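Local atomic coordinates of Maltose/maltodextrin transport permease homologue (Bdellovibrio bacteriovorus HD100, PDB entry 6FFL), a protein that probably binds maltose and maltodextrins through this solute-binding domain, which is fused to the membrane-spanning subunit of an ABC sugar transporter and here holds maltotriose. Residues Pro129-Ser132 / Gln133-Ile136; Met278-Glu281 / Ala282-Glu285; Pro311-Leu314 / Gln315-Glu318. One frame throughout, in Å; residues are numbered along the deposited sequence. Where two conformers were deposited one is given.

Interaction 1 of 3, residues Pro129-Ser132 / Gln133-Ile136; sequences PKNS and QELI
Asn131 caps the first turn of helix 132-142 at Glu134, where the loop after strand 116-121 enters the helix. Asn131 OD1 accepts the backbone N of Glu134 at 2.8 Å, nearly in line with its own C=O bond. The Asn131 side chain folds back over its own backbone (chi1 58°), which points the amide at the helix start. The Glu134 chain returns across the amide at about a right angle and runs extended to the loop. There its carboxylate is held at both oxygens. Glu134 OE1 accepts the backbone N of Lys130 at 2.9 Å, a straight bond that arrives from above the carboxylate plane. Glu134 OE2 uses its syn lone pair for a salt bridge with Lys130 NZ at 2.7 Å. A water joins Asn131 ND2 to the same OE2. Pro129 CG packs on Leu135 CD1 at 4.0 Å, and both side chains touch Met230 of strand 228-234. Ser132 turns its OG to the backbone N of Ser257. A platinum ion lies about 4 Å from the Asn131 side chain. The bonds to both carboxylate oxygens fix the rotation of the Glu134 carboxylate, and the Lys130 ammonium probably favours its charged form.

Interaction 2 of 3, residues Met278-Glu281 / Ala282-Glu285; sequences MKSE and AHYE
The imidazole of His283 has Lys279 CB over one face, with Ser280 OG at its edge. The Lys279 CB sits above the centre of the His283 ring, 4.0 Å from the centroid, as a CH-pi contact. The rest of the Lys279 chain runs aslant to the ring and brings Lys279 CD to 4.0 Å from His283 NE2. Ser280 OG lies in the ring plane and shares a 2.8 Å hydrogen bond with His283 ND1. Either atom could be the donor. The Tyr284 ring has Met278 CG at its edge, 4.0 Å from Tyr284 CD1. The Met278 chain bends at chi2 (-80°), and this brings Met278 SD to 3.8 Å from Tyr284 CA.

These contacts close the N-terminal end of helix 281-294. Ser280 is the N-cap residue, and its OG also accepts a weak bond from Ala282 N. Ser280 O accepts Tyr284 N at 3.1 Å and starts the helical bonding. One turn on, Glu281 O accepts Glu285 N at 2.9 Å in a nearly straight bond. Met278 and His283 also touch Glu60 in a neighbouring loop.

The Ser280 hydroxyl thus serves two partners, the helix end and the imidazole. The bond at His283 ND1, with Lys279 CB over one face, helps set the rotation of the ring.

Interaction 3 of 3, residues Pro311-Leu314 / Gln315-Glu318; sequences PSNL and QARE
Pro311 offers its carbonyl O to the side chain of Arg317, which grips it side-on with two nitrogens. Arg317 NE donates to Pro311 O at 2.8 Å. Arg317 NH2 reaches the same Pro311 O at 3.1 Å, and the oxygen lies in the guanidinium plane. The Arg317 chain is extended from CG to NE, which lets it span the turn. Pro311 CB also meets Ala316 CB at 3.9 Å. Ser312 faces away from the turn and bonds through OG to the carbonyl O of Gly109. Asn313 places CG opposite its own backbone N (chi1 179°). This brings Asn313 OD1 to the backbone N of Ala316 at 2.9 Å, in the amide plane and on a lone pair. Leu314 lies alongside Arg317, with Leu314 CD2 over one guanidinium face, offset toward the rim, 3.8 Å from Arg317 NH1. Leu314 O accepts the backbone N of Arg317 at 3.2 Å from above the carbonyl plane, at the 3-10 turn 316-318. Arg317 NH2 also forms a salt bridge to Asp94. The turn links strand 310-311 to helix 320-323. Pro311, Asn313 and Ala316 pack on helix 297-307, while Ser312 and Arg317 touch Val112 of strand 111-112.

How the interactions relate
All three contacts are local turns within the solute-binding domain. They follow one another along the chain and do not touch. Interactions 1 and 2 lie on opposite sides of the chain's centre, with their own centres about 54 Å apart. Interaction 3 comes within about 25 Å of interaction 1 and about 19 Å of interaction 2, measured between nearest atoms. Its centre is also the nearest of the three to the chain's centre, at about 20 Å. Interactions 1 and 2 open helices with an N-cap side chain, whereas interaction 3 leads into a 3-10 turn. A bound platinum(II) ion lies about 4 Å from the Asn131 side chain of interaction 1. The Arg317 side chain of interaction 3 is about 11 Å from a bound platinum(II) ion.

Interaction 1 of 3, residues Pro129-Ser132 / Gln133-Ile136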
ATOM      1  N   PRO A 129      19.970  -9.239  -4.517  1.00 14.32           N
ATOM      2  CA  PRO A 129      19.696 -10.603  -4.980  1.00 16.68           C
ATOM      3  C   PRO A 129      18.588 -10.605  -6.018  1.00 15.56           C
ATOM      4  O   PRO A 129      17.609  -9.864  -5.903  1.00 18.14           O
ATOM      5  CB  PRO A 129      19.259 -11.331  -3.704  1.00 16.21           C
ATOM      6  CG  PRO A 129      18.641 -10.244  -2.861  1.00 17.17           C
ATOM      7  CD  PRO A 129      19.503  -9.014  -3.139  1.00 17.48           C
ATOM      8  N   LYS A 130      18.736 -11.465  -7.029  1.00 16.33           N
ATOM      9  CA  LYS A 130      17.746 -11.559  -8.097  1.00 15.31           C
ATOM     10  C   LYS A 130      16.793 -12.736  -7.927  1.00 19.97           C
ATOM     11  O   LYS A 130      15.767 -12.789  -8.616  1.00 18.78           O
ATOM     12  CB  LYS A 130      18.438 -11.647  -9.468  1.00 22.19           C
ATOM     13  CG  LYS A 130      19.407 -12.807  -9.632  1.00 36.47           C
ATOM     14  CD  LYS A 130      20.195 -12.675 -10.932  1.00 44.77           C
ATOM     15  CE  LYS A 130      21.116 -13.868 -11.162  1.00 46.54           C
ATOM     16  NZ  LYS A 130      22.440 -13.667 -10.510  1.00 39.96           N
ATOM     17  N   ASN A 131      17.092 -13.673  -7.033  1.00 13.70           N
ATOM     18  CA  ASN A 131      16.172 -14.769  -6.764  1.00 12.35           C
ATOM     19  C   ASN A 131      16.222 -15.129  -5.286  1.00 14.51           C
ATOM     20  O   ASN A 131      17.072 -14.653  -4.531  1.00 14.92           O
ATOM     21  CB  ASN A 131      16.479 -16.003  -7.627  1.00 16.20           C
ATOM     22  CG  ASN A 131      17.880 -16.515  -7.430  1.00 17.94           C
ATOM     23  OD1 ASN A 131      18.284 -16.835  -6.320  1.00 19.32           O
ATOM     24  ND2 ASN A 131      18.627 -16.632  -8.529  1.00 27.04           N
ATOM     25  N   SER A 132      15.297 -16.005  -4.890  1.00 15.73           N
ATOM     26  CA  SER A 132      15.112 -16.314  -3.475  1.00 14.07           C
ATOM     27  C   SER A 132      16.291 -17.090  -2.900  1.00 18.99           C
ATOM     28  O   SER A 132      16.608 -16.944  -1.710  1.00 14.84           O
ATOM     29  CB  SER A 132      13.796 -17.088  -3.289  1.00 15.62           C
ATOM     30  OG  SER A 132      13.837 -18.349  -3.950  1.00 17.15           O
ATOM     31  N   GLN A 133      16.957 -17.919  -3.708  1.00 17.11           N
ATOM     32  CA  GLN A 133      18.136 -18.599  -3.187  1.00 18.32           C
ATOM     33  C   GLN A 133      19.230 -17.593  -2.853  1.00 18.37           C
ATOM     34  O   GLN A 133      19.852 -17.676  -1.788  1.00 19.60           O
ATOM     35  CB  GLN A 133      18.635 -19.656  -4.178  1.00 18.38           C
ATOM     36  CG  GLN A 133      20.023 -20.193  -3.826  1.00 28.33           C
ATOM     37  CD  GLN A 133      20.504 -21.304  -4.747  1.00 47.74           C
ATOM     38  OE1 GLN A 133      19.801 -21.714  -5.672  1.00 44.65           O
ATOM     39  NE2 GLN A 133      21.709 -21.804  -4.485  1.00 58.76           N
ATOM     40  N   GLU A 134      19.458 -16.624  -3.743  1.00 17.25           N
ATOM     41  CA  GLU A 134      20.403 -15.546  -3.465  1.00 17.04           C
ATOM     42  C   GLU A 134      19.954 -14.714  -2.273  1.00 17.59           C
ATOM     43  O   GLU A 134      20.777 -14.292  -1.452  1.00 19.17           O
ATOM     44  CB  GLU A 134      20.550 -14.642  -4.690  1.00 18.35           C
ATOM     45  CG  GLU A 134      21.345 -15.260  -5.828  1.00 18.30           C
ATOM     46  CD  GLU A 134      21.529 -14.301  -6.994  1.00 27.02           C
ATOM     47  OE1 GLU A 134      21.157 -13.111  -6.862  1.00 26.17           O
ATOM     48  OE2 GLU A 134      22.054 -14.741  -8.039  1.00 26.38           O
ATOM     49  N   LEU A 135      18.652 -14.439  -2.183  1.00 14.15           N
ATOM     50  CA  LEU A 135      18.138 -13.655  -1.063  1.00 14.81           C
ATOM     51  C   LEU A 135      18.451 -14.328   0.266  1.00 15.02           C
ATOM     52  O   LEU A 135      18.874 -13.670   1.227  1.00 18.40           O
ATOM     53  CB  LEU A 135      16.633 -13.454  -1.225  1.00 15.11           C
ATOM     54  CG  LEU A 135      15.893 -12.863  -0.026  1.00 16.75           C
ATOM     55  CD1 LEU A 135      16.249 -11.404   0.078  1.00 16.65           C
ATOM     56  CD2 LEU A 135      14.388 -13.041  -0.213  1.00 18.13           C
ATOM     57  N   ILE A 136      18.294 -15.650   0.329  1.00 15.20           N
ATOM     58  CA  ILE A 136      18.517 -16.349   1.588  1.00 13.24           C
ATOM     59  C   ILE A 136      20.001 -16.423   1.911  1.00 16.89           C
ATOM     60  O   ILE A 136      20.406 -16.230   3.063  1.00 19.50           O
ATOM     61  CB  ILE A 136      17.869 -17.744   1.532  1.00 17.73           C
ATOM     62  CG1 ILE A 136      16.346 -17.580   1.550  1.00 16.82           C
ATOM     63  CG2 ILE A 136      18.351 -18.594   2.683  1.00 20.92           C
ATOM     64  CD1 ILE A 136      15.580 -18.798   1.002  1.00 21.28           C
TER
HETATM   65  O   HOH W   1      21.577 -17.840  -8.935  1.00 48.19           O

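Interaction 2 of 3, residues Met278-Glu281 / Ala282-Glu285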
ATOM      1  N   MET A 278     -23.005  15.566   3.397  1.00 22.09           N
ATOM      2  CA  MET A 278     -22.443  16.911   3.418  1.00 26.83           C
ATOM      3  C   MET A 278     -23.351  17.800   4.254  1.00 27.22           C
ATOM      4  O   MET A 278     -24.570  17.809   4.048  1.00 29.20           O
ATOM      5  CB  MET A 278     -22.299  17.489   2.004  1.00 28.05           C
ATOM      6  CG  MET A 278     -21.329  16.744   1.110  1.00 25.34           C
ATOM      7  SD  MET A 278     -19.610  17.193   1.450  1.00 25.15           S
ATOM      8  CE  MET A 278     -18.761  15.920   0.533  1.00 20.99           C
ATOM      9  N   LYS A 279     -22.757  18.552   5.185  1.00 28.74           N
ATOM     10  CA  LYS A 279     -23.548  19.361   6.109  1.00 32.69           C
ATOM     11  C   LYS A 279     -24.338  20.446   5.393  1.00 34.63           C
ATOM     12  O   LYS A 279     -25.418  20.831   5.857  1.00 30.57           O
ATOM     13  CB  LYS A 279     -22.648  20.008   7.162  1.00 33.43           C
ATOM     14  CG  LYS A 279     -21.982  19.044   8.123  1.00 47.95           C
ATOM     15  CD  LYS A 279     -21.089  19.814   9.087  1.00 55.95           C
ATOM     16  CE  LYS A 279     -20.009  18.935   9.683  1.00 55.64           C
ATOM     17  NZ  LYS A 279     -19.432  19.560  10.903  1.00 62.40           N
ATOM     18  N   SER A 280     -23.819  20.971   4.288  1.00 31.40           N
ATOM     19  CA  SER A 280     -24.479  22.075   3.606  1.00 33.75           C
ATOM     20  C   SER A 280     -23.888  22.211   2.216  1.00 31.90           C
ATOM     21  O   SER A 280     -22.871  21.597   1.888  1.00 28.87           O
ATOM     22  CB  SER A 280     -24.324  23.389   4.375  1.00 32.14           C
ATOM     23  OG  SER A 280     -23.050  23.955   4.129  1.00 32.59           O
ATOM     24  N   GLU A 281     -24.531  23.052   1.405  1.00 30.67           N
ATOM     25  CA  GLU A 281     -24.023  23.303   0.061  1.00 32.70           C
ATOM     26  C   GLU A 281     -22.636  23.932   0.106  1.00 29.24           C
ATOM     27  O   GLU A 281     -21.780  23.616  -0.726  1.00 29.10           O
ATOM     28  CB  GLU A 281     -25.005  24.189  -0.711  1.00 34.44           C
ATOM     29  CG  GLU A 281     -24.637  24.425  -2.179  1.00 49.82           C
ATOM     30  CD  GLU A 281     -24.626  23.149  -3.023  1.00 60.30           C
ATOM     31  OE1 GLU A 281     -25.249  22.139  -2.622  1.00 59.97           O
ATOM     32  OE2 GLU A 281     -23.989  23.163  -4.100  1.00 58.13           O
ATOM     33  N   ALA A 282     -22.385  24.803   1.085  1.00 31.72           N
ATOM     34  CA  ALA A 282     -21.076  25.447   1.178  1.00 26.78           C
ATOM     35  C   ALA A 282     -19.986  24.442   1.534  1.00 28.44           C
ATOM     36  O   ALA A 282     -18.851  24.554   1.053  1.00 25.11           O
ATOM     37  CB  ALA A 282     -21.116  26.585   2.200  1.00 27.11           C
ATOM     38  N   HIS A 283     -20.303  23.456   2.381  1.00 24.62           N
ATOM     39  CA  HIS A 283     -19.321  22.419   2.689  1.00 26.38           C
ATOM     40  C   HIS A 283     -19.003  21.586   1.453  1.00 24.21           C
ATOM     41  O   HIS A 283     -17.835  21.263   1.192  1.00 21.89           O
ATOM     42  CB  HIS A 283     -19.829  21.521   3.821  1.00 24.54           C
ATOM     43  CG  HIS A 283     -19.806  22.173   5.169  1.00 29.88           C
ATOM     44  ND1 HIS A 283     -20.776  23.061   5.585  1.00 33.88           N
ATOM     45  CD2 HIS A 283     -18.933  22.060   6.199  1.00 30.08           C
ATOM     46  CE1 HIS A 283     -20.498  23.472   6.809  1.00 32.24           C
ATOM     47  NE2 HIS A 283     -19.387  22.878   7.207  1.00 33.24           N
ATOM     48  N   TYR A 284     -20.033  21.249   0.671  1.00 22.50           N
ATOM     49  CA  TYR A 284     -19.846  20.456  -0.539  1.00 26.61           C
ATOM     50  C   TYR A 284     -18.988  21.194  -1.562  1.00 26.14           C
ATOM     51  O   TYR A 284     -18.041  20.628  -2.116  1.00 24.10           O
ATOM     52  CB  TYR A 284     -21.207  20.103  -1.144  1.00 24.73           C
ATOM     53  CG  TYR A 284     -21.101  19.445  -2.497  1.00 25.78           C
ATOM     54  CD1 TYR A 284     -20.712  18.113  -2.610  1.00 23.56           C
ATOM     55  CD2 TYR A 284     -21.364  20.155  -3.664  1.00 26.73           C
ATOM     56  CE1 TYR A 284     -20.605  17.498  -3.843  1.00 25.59           C
ATOM     57  CE2 TYR A 284     -21.254  19.544  -4.914  1.00 32.35           C
ATOM     58  CZ  TYR A 284     -20.875  18.218  -4.992  1.00 29.64           C
ATOM     59  OH  TYR A 284     -20.761  17.594  -6.214  1.00 31.46           O
ATOM     60  N   GLU A 285     -19.324  22.458  -1.838  0.53 24.62           N
ATOM     61  CA  GLU A 285     -18.552  23.237  -2.802  0.53 22.82           C
ATOM     62  C   GLU A 285     -17.103  23.386  -2.355  0.53 23.80           C
ATOM     63  O   GLU A 285     -16.182  23.323  -3.176  0.53 23.54           O
ATOM     64  CB  GLU A 285     -19.197  24.611  -3.004  0.53 27.41           C
ATOM     65  CG  GLU A 285     -20.641  24.559  -3.491  0.53 32.51           C
ATOM     66  CD  GLU A 285     -21.251  25.937  -3.676  0.53 36.96           C
ATOM     67  OE1 GLU A 285     -21.095  26.511  -4.771  0.53 42.84           O
ATOM     68  OE2 GLU A 285     -21.883  26.446  -2.727  0.53 43.63           O
TER

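Interaction 3 of 3, residues Pro311-Leu314 / Gln315-Glu318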
ATOM      1  N   PRO A 311       3.443  10.811 -10.339  1.00 13.89           N
ATOM      2  CA  PRO A 311       2.125  11.454 -10.456  1.00 13.27           C
ATOM      3  C   PRO A 311       1.118  10.581 -11.190  1.00 15.20           C
ATOM      4  O   PRO A 311       1.462   9.795 -12.075  1.00 15.37           O
ATOM      5  CB  PRO A 311       2.418  12.729 -11.269  1.00 15.05           C
ATOM      6  CG  PRO A 311       3.850  13.046 -10.922  1.00 18.19           C
ATOM      7  CD  PRO A 311       4.521  11.689 -10.832  1.00 14.01           C
ATOM      8  N   SER A 312      -0.152  10.777 -10.845  1.00 13.26           N
ATOM      9  CA  SER A 312      -1.227  10.152 -11.599  1.00 15.32           C
ATOM     10  C   SER A 312      -1.568  10.927 -12.866  1.00 13.47           C
ATOM     11  O   SER A 312      -2.059  10.338 -13.835  1.00 17.22           O
ATOM     12  CB  SER A 312      -2.466  10.033 -10.716  1.00 16.18           C
ATOM     13  OG  SER A 312      -2.856  11.307 -10.248  1.00 15.88           O
ATOM     14  N   ASN A 313      -1.348  12.242 -12.874  1.00 15.42           N
ATOM     15  CA  ASN A 313      -1.651  13.039 -14.054  1.00 16.86           C
ATOM     16  C   ASN A 313      -0.606  12.771 -15.135  1.00 15.18           C
ATOM     17  O   ASN A 313       0.596  12.809 -14.869  1.00 16.96           O
ATOM     18  CB  ASN A 313      -1.689  14.522 -13.692  1.00 17.45           C
ATOM     19  CG  ASN A 313      -1.977  15.399 -14.889  1.00 18.31           C
ATOM     20  OD1 ASN A 313      -1.107  15.625 -15.722  1.00 18.86           O
ATOM     21  ND2 ASN A 313      -3.216  15.891 -14.984  1.00 17.12           N
ATOM     22  N   LEU A 314      -1.071  12.468 -16.350  1.00 17.11           N
ATOM     23  CA  LEU A 314      -0.166  12.002 -17.397  1.00 18.20           C
ATOM     24  C   LEU A 314       0.774  13.107 -17.857  1.00 22.66           C
ATOM     25  O   LEU A 314       1.974  12.866 -18.032  1.00 22.53           O
ATOM     26  CB  LEU A 314      -0.969  11.442 -18.579  1.00 16.61           C
ATOM     27  CG  LEU A 314      -1.852  10.226 -18.217  1.00 18.83           C
ATOM     28  CD1 LEU A 314      -2.701   9.766 -19.394  1.00 22.08           C
ATOM     29  CD2 LEU A 314      -1.017   9.059 -17.665  1.00 21.03           C
ATOM     30  N   GLN A 315       0.261  14.327 -18.063  1.00 17.44           N
ATOM     31  CA  GLN A 315       1.143  15.411 -18.486  1.00 18.26           C
ATOM     32  C   GLN A 315       2.140  15.799 -17.395  1.00 17.98           C
ATOM     33  O   GLN A 315       3.250  16.250 -17.707  1.00 18.60           O
ATOM     34  CB  GLN A 315       0.338  16.642 -18.917  1.00 18.98           C
ATOM     35  CG  GLN A 315       1.173  17.740 -19.628  1.00 20.06           C
ATOM     36  CD  GLN A 315       1.932  17.239 -20.859  1.00 21.70           C
ATOM     37  OE1 GLN A 315       1.515  16.302 -21.525  1.00 21.58           O
ATOM     38  NE2 GLN A 315       3.055  17.896 -21.171  1.00 22.05           N
ATOM     39  N   ALA A 316       1.771  15.645 -16.122  1.00 17.18           N
ATOM     40  CA  ALA A 316       2.699  15.983 -15.040  1.00 17.26           C
ATOM     41  C   ALA A 316       3.960  15.125 -15.085  1.00 21.11           C
ATOM     42  O   ALA A 316       5.015  15.544 -14.588  1.00 19.89           O
ATOM     43  CB  ALA A 316       2.019  15.818 -13.679  1.00 16.27           C
ATOM     44  N   ARG A 317       3.871  13.928 -15.668  1.00 18.36           N
ATOM     45  CA  ARG A 317       5.020  13.039 -15.768  1.00 21.58           C
ATOM     46  C   ARG A 317       6.079  13.546 -16.737  1.00 23.12           C
ATOM     47  O   ARG A 317       7.176  12.977 -16.775  1.00 22.60           O
ATOM     48  CB  ARG A 317       4.562  11.650 -16.193  1.00 19.33           C
ATOM     49  CG  ARG A 317       3.634  10.975 -15.181  1.00 19.06           C
ATOM     50  CD  ARG A 317       3.163   9.627 -15.665  1.00 16.96           C
ATOM     51  NE  ARG A 317       2.326   8.974 -14.658  1.00 18.37           N
ATOM     52  CZ  ARG A 317       1.718   7.807 -14.830  1.00 22.39           C
ATOM     53  NH1 ARG A 317       1.842   7.153 -15.979  1.00 23.42           N
ATOM     54  NH2 ARG A 317       0.986   7.294 -13.847  1.00 17.92           N
ATOM     55  N   GLU A 318       5.782  14.578 -17.529  1.00 21.31           N
ATOM     56  CA  GLU A 318       6.796  15.172 -18.393  1.00 20.14           C
ATOM     57  C   GLU A 318       7.688  16.173 -17.663  1.00 22.63           C
ATOM     58  O   GLU A 318       8.641  16.690 -18.261  1.00 26.41           O
ATOM     59  CB  GLU A 318       6.119  15.835 -19.604  1.00 23.33           C
ATOM     60  CG  GLU A 318       5.280  14.879 -20.447  1.00 26.71           C
ATOM     61  CD  GLU A 318       6.105  13.785 -21.126  1.00 49.13           C
ATOM     62  OE1 GLU A 318       5.500  12.915 -21.793  1.00 58.01           O
ATOM     63  OE2 GLU A 318       7.350  13.797 -21.013  1.00 49.22           O
TER